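Local coordinates for uncharacterized protein (Borrelia turicatae, PDB 5VJ4) that is a putative surface lipoprotein of unknown function, differentially regulated in the tick-mammal transmission cycle and probably able to bind lipid, at residues C186-G191 against G274-V279; V214-P219 against M281-R286. All coordinates share one frame; numbering follows the deposited sequence.

In the fold
Both contacts hold the long helix 263-301 to the part of the chain that precedes it, and their centres are 11 Å apart. Contact 1 joins it to helix 176-201, and contact 2, about two turns further along, joins it to the turn leading into helix 218-222. The two meet where Tyr217 packs on Val279 and Tyr189. Contact 1 is buried and apolar between its own segments, though Arg188 and Tyr277 reach the second subunit. Contact 2, only partly buried yet nearer the centre of the chain, is polar: a carboxylate, two tyrosines and an arginine meet there, and the other subunit does not touch it.

Contact 1 (C186-G191 against G274-V279); sequences CKRYDG and GVYYVV
Two helices of this all-helical fold, 176-201 and 263-301, pack side by side here, with Arg188 and Tyr276 touching across the interface. Their local axes come within 10.2 Å and cross at -30°, roughly parallel. Arg188 CB lies 3.6 Å from Tyr276 CD1, and Arg188 CD is 3.9 Å from Tyr276 CB, so it is the aliphatic part of the arginine that does the packing. Tyr276 has CG anti to its backbone nitrogen (chi1 179°), which carries the ring along helix 176-201 until CE1 stands 3.9 Å from Arg188 O, with that oxygen in the ring plane at the edge. The guanidinium goes elsewhere: Arg188 NE is hydrogen-bonded to Asn271 O of the second subunit, and a bound sulfate, probably from the crystallisation liquor, lies about 5 Å from the Arg188 side chain. On the other flank Tyr189 reaches over with its far end. Val275 CG1 sits at the edge of that ring, 3.9 Å from Tyr189 OH, while Val279 CG2 approaches Tyr189 CE1 obliquely. Phe221 of helix 218-222 meets the same ring edge-to-face. This is the side-chain packing of a helical bundle, placed beside a dimer interface.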
loop_
_atom_site.group_PDB
_atom_site.type_symbol
_atom_site.label_atom_id
_atom_site.label_comp_id
_atom_site.label_asym_id
_atom_site.label_seq_id
_atom_site.Cartn_x
_atom_site.Cartn_y
_atom_site.Cartn_z
ATOM N N CYS A 186 16.403 1.644 1.936
ATOM C CA CYS A 186 17.054 0.636 2.769
ATOM C C CYS A 186 16.075 0.163 3.847
ATOM O O CYS A 186 15.817 -1.045 3.943
ATOM C CB CYS A 186 18.368 1.156 3.346
ATOM S SG CYS A 186 19.360 -0.064 4.223
ATOM N N LYS A 187 15.465 1.102 4.577
ATOM C CA LYS A 187 14.511 0.754 5.638
ATOM C C LYS A 187 13.299 -0.055 5.129
ATOM O O LYS A 187 12.951 -1.107 5.696
ATOM C CB LYS A 187 14.082 1.998 6.419
ATOM C CG LYS A 187 15.226 2.557 7.238
ATOM C CD LYS A 187 15.015 3.980 7.732
ATOM C CE LYS A 187 16.347 4.533 8.242
ATOM N NZ LYS A 187 16.220 5.754 9.082
ATOM N N ARG A 188 12.687 0.402 4.041
ATOM C CA ARG A 188 11.565 -0.345 3.463
ATOM C C ARG A 188 11.976 -1.794 3.201
ATOM O O ARG A 188 11.268 -2.727 3.584
ATOM C CB ARG A 188 11.033 0.319 2.191
ATOM C CG ARG A 188 10.710 1.783 2.352
ATOM C CD ARG A 188 9.694 2.285 1.347
ATOM N NE ARG A 188 9.534 3.732 1.441
ATOM C CZ ARG A 188 10.397 4.624 0.956
ATOM N NH1 ARG A 188 11.513 4.240 0.317
ATOM N NH2 ARG A 188 10.139 5.911 1.127
ATOM N N TYR A 189 13.154 -1.974 2.611
ATOM C CA TYR A 189 13.619 -3.303 2.315
ATOM C C TYR A 189 13.798 -4.129 3.602
ATOM O O TYR A 189 13.354 -5.306 3.644
ATOM C CB TYR A 189 14.887 -3.265 1.491
ATOM C CG TYR A 189 14.778 -2.767 0.057
ATOM C CD1 TYR A 189 13.555 -2.630 -0.596
ATOM C CD2 TYR A 189 15.939 -2.477 -0.664
ATOM C CE1 TYR A 189 13.496 -2.189 -1.919
ATOM C CE2 TYR A 189 15.885 -2.076 -1.979
ATOM C CZ TYR A 189 14.668 -1.921 -2.601
ATOM O OH TYR A 189 14.671 -1.492 -3.907
ATOM N N ASP A 190 14.387 -3.506 4.642
ATOM C CA ASP A 190 14.464 -4.124 5.987
ATOM C C ASP A 190 13.109 -4.675 6.401
ATOM O O ASP A 190 12.971 -5.876 6.695
ATOM C CB ASP A 190 14.952 -3.132 7.048
ATOM C CG ASP A 190 16.476 -2.976 7.067
ATOM O OD1 ASP A 190 17.183 -3.842 6.505
ATOM O OD2 ASP A 190 16.965 -1.975 7.649
ATOM N N GLY A 191 12.099 -3.814 6.335
ATOM C CA GLY A 191 10.752 -4.194 6.722
ATOM C C GLY A 191 10.309 -5.427 6.003
ATOM O O GLY A 191 9.816 -6.368 6.624
ATOM N N GLY A 274 4.302 2.504 -5.646
ATOM C CA GLY A 274 5.673 2.646 -5.184
ATOM C C GLY A 274 6.450 1.344 -5.090
ATOM O O GLY A 274 5.903 0.230 -5.113
ATOM N N VAL A 275 7.754 1.498 -4.981
ATOM C CA VAL A 275 8.634 0.351 -4.985
ATOM C C VAL A 275 8.351 -0.666 -3.885
ATOM O O VAL A 275 8.478 -1.860 -4.110
ATOM C CB VAL A 275 10.060 0.814 -4.825
ATOM C CG1 VAL A 275 10.985 -0.377 -4.737
ATOM C CG2 VAL A 275 10.430 1.719 -5.988
ATOM N N TYR A 276 8.014 -0.184 -2.695
ATOM C CA TYR A 276 7.722 -1.055 -1.584
ATOM C C TYR A 276 6.649 -2.064 -1.965
ATOM O O TYR A 276 6.869 -3.267 -1.813
ATOM C CB TYR A 276 7.261 -0.210 -0.436
ATOM C CG TYR A 276 6.891 -0.925 0.821
ATOM C CD1 TYR A 276 7.863 -1.316 1.711
ATOM C CD2 TYR A 276 5.561 -1.141 1.166
ATOM C CE1 TYR A 276 7.534 -1.918 2.912
ATOM C CE2 TYR A 276 5.219 -1.752 2.361
ATOM C CZ TYR A 276 6.215 -2.126 3.231
ATOM O OH TYR A 276 5.896 -2.743 4.406
ATOM N N TYR A 277 5.507 -1.602 -2.472
ATOM C CA TYR A 277 4.477 -2.583 -2.888
ATOM C C TYR A 277 4.808 -3.335 -4.158
ATOM O O TYR A 277 4.375 -4.464 -4.311
ATOM C CB TYR A 277 3.087 -1.992 -2.996
ATOM C CG TYR A 277 2.640 -1.518 -1.674
ATOM C CD1 TYR A 277 2.975 -0.242 -1.218
ATOM C CD2 TYR A 277 1.946 -2.363 -0.832
ATOM C CE1 TYR A 277 2.611 0.180 0.044
ATOM C CE2 TYR A 277 1.587 -1.958 0.427
ATOM C CZ TYR A 277 1.929 -0.691 0.865
ATOM O OH TYR A 277 1.568 -0.275 2.126
ATOM N N VAL A 278 5.582 -2.721 -5.046
ATOM C CA VAL A 278 5.877 -3.370 -6.275
ATOM C C VAL A 278 6.741 -4.584 -5.995
ATOM O O VAL A 278 6.443 -5.664 -6.478
ATOM C CB VAL A 278 6.553 -2.456 -7.296
ATOM C CG1 VAL A 278 7.133 -3.288 -8.442
ATOM C CG2 VAL A 278 5.544 -1.492 -7.861
ATOM N N VAL A 279 7.805 -4.423 -5.220
ATOM C CA VAL A 279 8.698 -5.568 -5.004
ATOM C C VAL A 279 8.012 -6.697 -4.246
ATOM O O VAL A 279 8.223 -7.854 -4.542
ATOM C CB VAL A 279 10.040 -5.212 -4.361
ATOM C CG1 VAL A 279 10.774 -4.231 -5.243
ATOM C CG2 VAL A 279 9.884 -4.643 -2.976
#

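Contact 2 (V214-P219 against M281-R286); sequences VVYYAP and MIDIYR
Tyr216 and Asp283 both place CG beside the backbone nitrogen, and these settings bring the tyrosine ring alongside the carboxylate. The two side chains pass in opposite directions, their planes only 21° apart, and Asp283 OD1 comes to 3.1 Å from Tyr216 CD2. Arg286, extended from CG to NE, runs back over one face of the same ring. Its CD lies 3.9 Å from the centroid of the Tyr216 ring as a CH-pi contact, and its CZ stands 4.7 Å from that centroid, 21° off the ring normal, as a cation-pi contact. The guanidinium does not lie flat on the ring, since the planes are 63° apart; NH1 stands over the face, displaced toward the rim, 3.4 Å from Tyr216 CD1. Ile282 CG2 covers one face of the guanidinium. Tyr217 comes from another direction, crossing Asp283 at about a right angle, and its OH gives a weak hydrogen bond of 2.8 Å to Asp283 OD2.

Stronger polar partners lie just outside. Asp283 OD1 forms a salt bridge with Arg220 NH2, and Arg220 also makes a cation-pi contact with Tyr217. Arg286 NH2 is bridged to Asp245 OD1 and its NE is hydrogen-bonded to Thr248 OG1, which ties the guanidinium to helix 243-256.

The buried carboxylate thus has a different partner for each oxygen, Arg220 for OD1 and Tyr217 for OD2, and these would probably favour its ionised form. The Tyr216 ring lies against both the aspartate and the arginine, so the turn before helix 218-222 is joined to helix 263-301 through charge and aromatic surface together.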
loop_
_atom_site.group_PDB
_atom_site.type_symbol
_atom_site.label_atom_id
_atom_site.label_comp_id
_atom_site.label_asym_id
_atom_site.label_seq_id
_atom_site.Cartn_x
_atom_site.Cartn_y
_atom_site.Cartn_z
ATOM N N VAL A 214 14.379 -14.726 0.685
ATOM C CA VAL A 214 15.191 -13.715 1.318
ATOM C C VAL A 214 16.302 -13.216 0.376
ATOM O O VAL A 214 16.739 -12.079 0.482
ATOM C CB VAL A 214 15.697 -14.226 2.686
ATOM C CG1 VAL A 214 16.964 -15.072 2.566
ATOM C CG2 VAL A 214 15.894 -13.079 3.628
ATOM N N VAL A 215 16.752 -14.054 -0.553
ATOM C CA VAL A 215 17.820 -13.623 -1.457
ATOM C C VAL A 215 17.320 -12.755 -2.609
ATOM O O VAL A 215 18.128 -12.149 -3.295
ATOM C CB VAL A 215 18.688 -14.768 -2.010
ATOM C CG1 VAL A 215 19.582 -15.356 -0.913
ATOM C CG2 VAL A 215 17.825 -15.803 -2.698
ATOM N N TYR A 216 16.005 -12.694 -2.808
ATOM C CA TYR A 216 15.418 -11.756 -3.742
ATOM C C TYR A 216 15.920 -10.326 -3.516
ATOM O O TYR A 216 15.850 -9.491 -4.432
ATOM C CB TYR A 216 13.881 -11.749 -3.670
ATOM C CG TYR A 216 13.164 -13.018 -4.104
ATOM C CD1 TYR A 216 13.725 -13.900 -5.035
ATOM C CD2 TYR A 216 11.892 -13.316 -3.615
ATOM C CE1 TYR A 216 13.043 -15.035 -5.447
ATOM C CE2 TYR A 216 11.208 -14.466 -4.012
ATOM C CZ TYR A 216 11.792 -15.322 -4.913
ATOM O OH TYR A 216 11.133 -16.454 -5.290
ATOM N N TYR A 217 16.419 -10.048 -2.308
ATOM C CA TYR A 217 16.696 -8.668 -1.909
ATOM C C TYR A 217 18.143 -8.267 -2.161
ATOM O O TYR A 217 18.452 -7.084 -2.202
ATOM C CB TYR A 217 16.213 -8.389 -0.455
ATOM C CG TYR A 217 14.701 -8.178 -0.396
ATOM C CD1 TYR A 217 13.840 -9.257 -0.221
ATOM C CD2 TYR A 217 14.128 -6.907 -0.572
ATOM C CE1 TYR A 217 12.453 -9.084 -0.211
ATOM C CE2 TYR A 217 12.737 -6.724 -0.578
ATOM C CZ TYR A 217 11.902 -7.817 -0.399
ATOM O OH TYR A 217 10.524 -7.662 -0.388
ATOM N N ALA A 218 19.026 -9.250 -2.340
ATOM C CA ALA A 218 20.439 -8.969 -2.577
ATOM C C ALA A 218 20.658 -8.069 -3.814
ATOM O O ALA A 218 21.253 -6.984 -3.667
ATOM C CB ALA A 218 21.228 -10.244 -2.654
ATOM N N PRO A 219 20.122 -8.466 -5.009
ATOM C CA PRO A 219 20.146 -7.570 -6.145
ATOM C C PRO A 219 19.644 -6.167 -5.821
ATOM O O PRO A 219 20.214 -5.180 -6.317
ATOM C CB PRO A 219 19.144 -8.207 -7.091
ATOM C CG PRO A 219 19.247 -9.647 -6.821
ATOM C CD PRO A 219 19.380 -9.696 -5.347
HETATM N N MSE A 281 4.852 -7.572 -4.447
HETATM C CA MSE A 281 4.014 -8.289 -5.397
HETATM C C MSE A 281 4.869 -9.179 -6.245
HETATM O O MSE A 281 4.409 -10.205 -6.683
HETATM C CB MSE A 281 3.316 -7.290 -6.267
HETATM C CG MSE A 281 2.582 -8.013 -7.376
HETATM SE SE MSE A 281 2.102 -6.709 -8.795
HETATM C CE MSE A 281 3.735 -6.511 -9.848
ATOM N N ILE A 282 6.122 -8.805 -6.454
ATOM C CA ILE A 282 7.045 -9.599 -7.274
ATOM C C ILE A 282 7.458 -10.896 -6.567
ATOM O O ILE A 282 7.440 -11.972 -7.193
ATOM C CB ILE A 282 8.316 -8.791 -7.677
ATOM C CG1 ILE A 282 7.936 -7.580 -8.526
ATOM C CG2 ILE A 282 9.322 -9.654 -8.431
ATOM C CD1 ILE A 282 9.116 -6.805 -9.063
ATOM N N ASP A 283 7.853 -10.782 -5.288
ATOM C CA ASP A 283 8.190 -11.943 -4.471
ATOM C C ASP A 283 6.988 -12.893 -4.456
ATOM O O ASP A 283 7.134 -14.094 -4.741
ATOM C CB ASP A 283 8.546 -11.547 -3.028
ATOM C CG ASP A 283 9.718 -10.562 -2.926
ATOM O OD1 ASP A 283 10.586 -10.498 -3.852
ATOM O OD2 ASP A 283 9.761 -9.862 -1.871
ATOM N N ILE A 284 5.794 -12.359 -4.173
ATOM C CA ILE A 284 4.644 -13.231 -4.042
ATOM C C ILE A 284 4.418 -13.985 -5.344
ATOM O O ILE A 284 4.268 -15.196 -5.330
ATOM C CB ILE A 284 3.407 -12.440 -3.657
ATOM C CG1 ILE A 284 3.475 -12.073 -2.177
ATOM C CG2 ILE A 284 2.157 -13.237 -3.978
ATOM C CD1 ILE A 284 2.841 -10.735 -1.818
ATOM N N TYR A 285 4.430 -13.251 -6.458
ATOM C CA TYR A 285 4.206 -13.829 -7.756
ATOM C C TYR A 285 5.190 -14.963 -8.016
ATOM O O TYR A 285 4.826 -16.009 -8.544
ATOM C CB TYR A 285 4.367 -12.780 -8.843
ATOM C CG TYR A 285 4.280 -13.368 -10.231
ATOM C CD1 TYR A 285 3.047 -13.716 -10.780
ATOM C CD2 TYR A 285 5.433 -13.615 -10.974
ATOM C CE1 TYR A 285 2.957 -14.279 -12.038
ATOM C CE2 TYR A 285 5.367 -14.191 -12.218
ATOM C CZ TYR A 285 4.124 -14.511 -12.746
ATOM O OH TYR A 285 4.050 -15.053 -13.996
ATOM N N ARG A 286 6.439 -14.739 -7.658
ATOM C CA ARG A 286 7.472 -15.721 -7.905
ATOM C C ARG A 286 7.232 -17.005 -7.155
ATOM O O ARG A 286 7.513 -18.075 -7.687
ATOM C CB ARG A 286 8.832 -15.190 -7.521
ATOM C CG ARG A 286 9.340 -14.124 -8.433
ATOM C CD ARG A 286 10.711 -13.719 -7.982
ATOM N NE ARG A 286 11.244 -12.710 -8.865
ATOM C CZ ARG A 286 12.125 -11.782 -8.518
ATOM N NH1 ARG A 286 12.562 -11.684 -7.264
ATOM N NH2 ARG A 286 12.530 -10.904 -9.426
#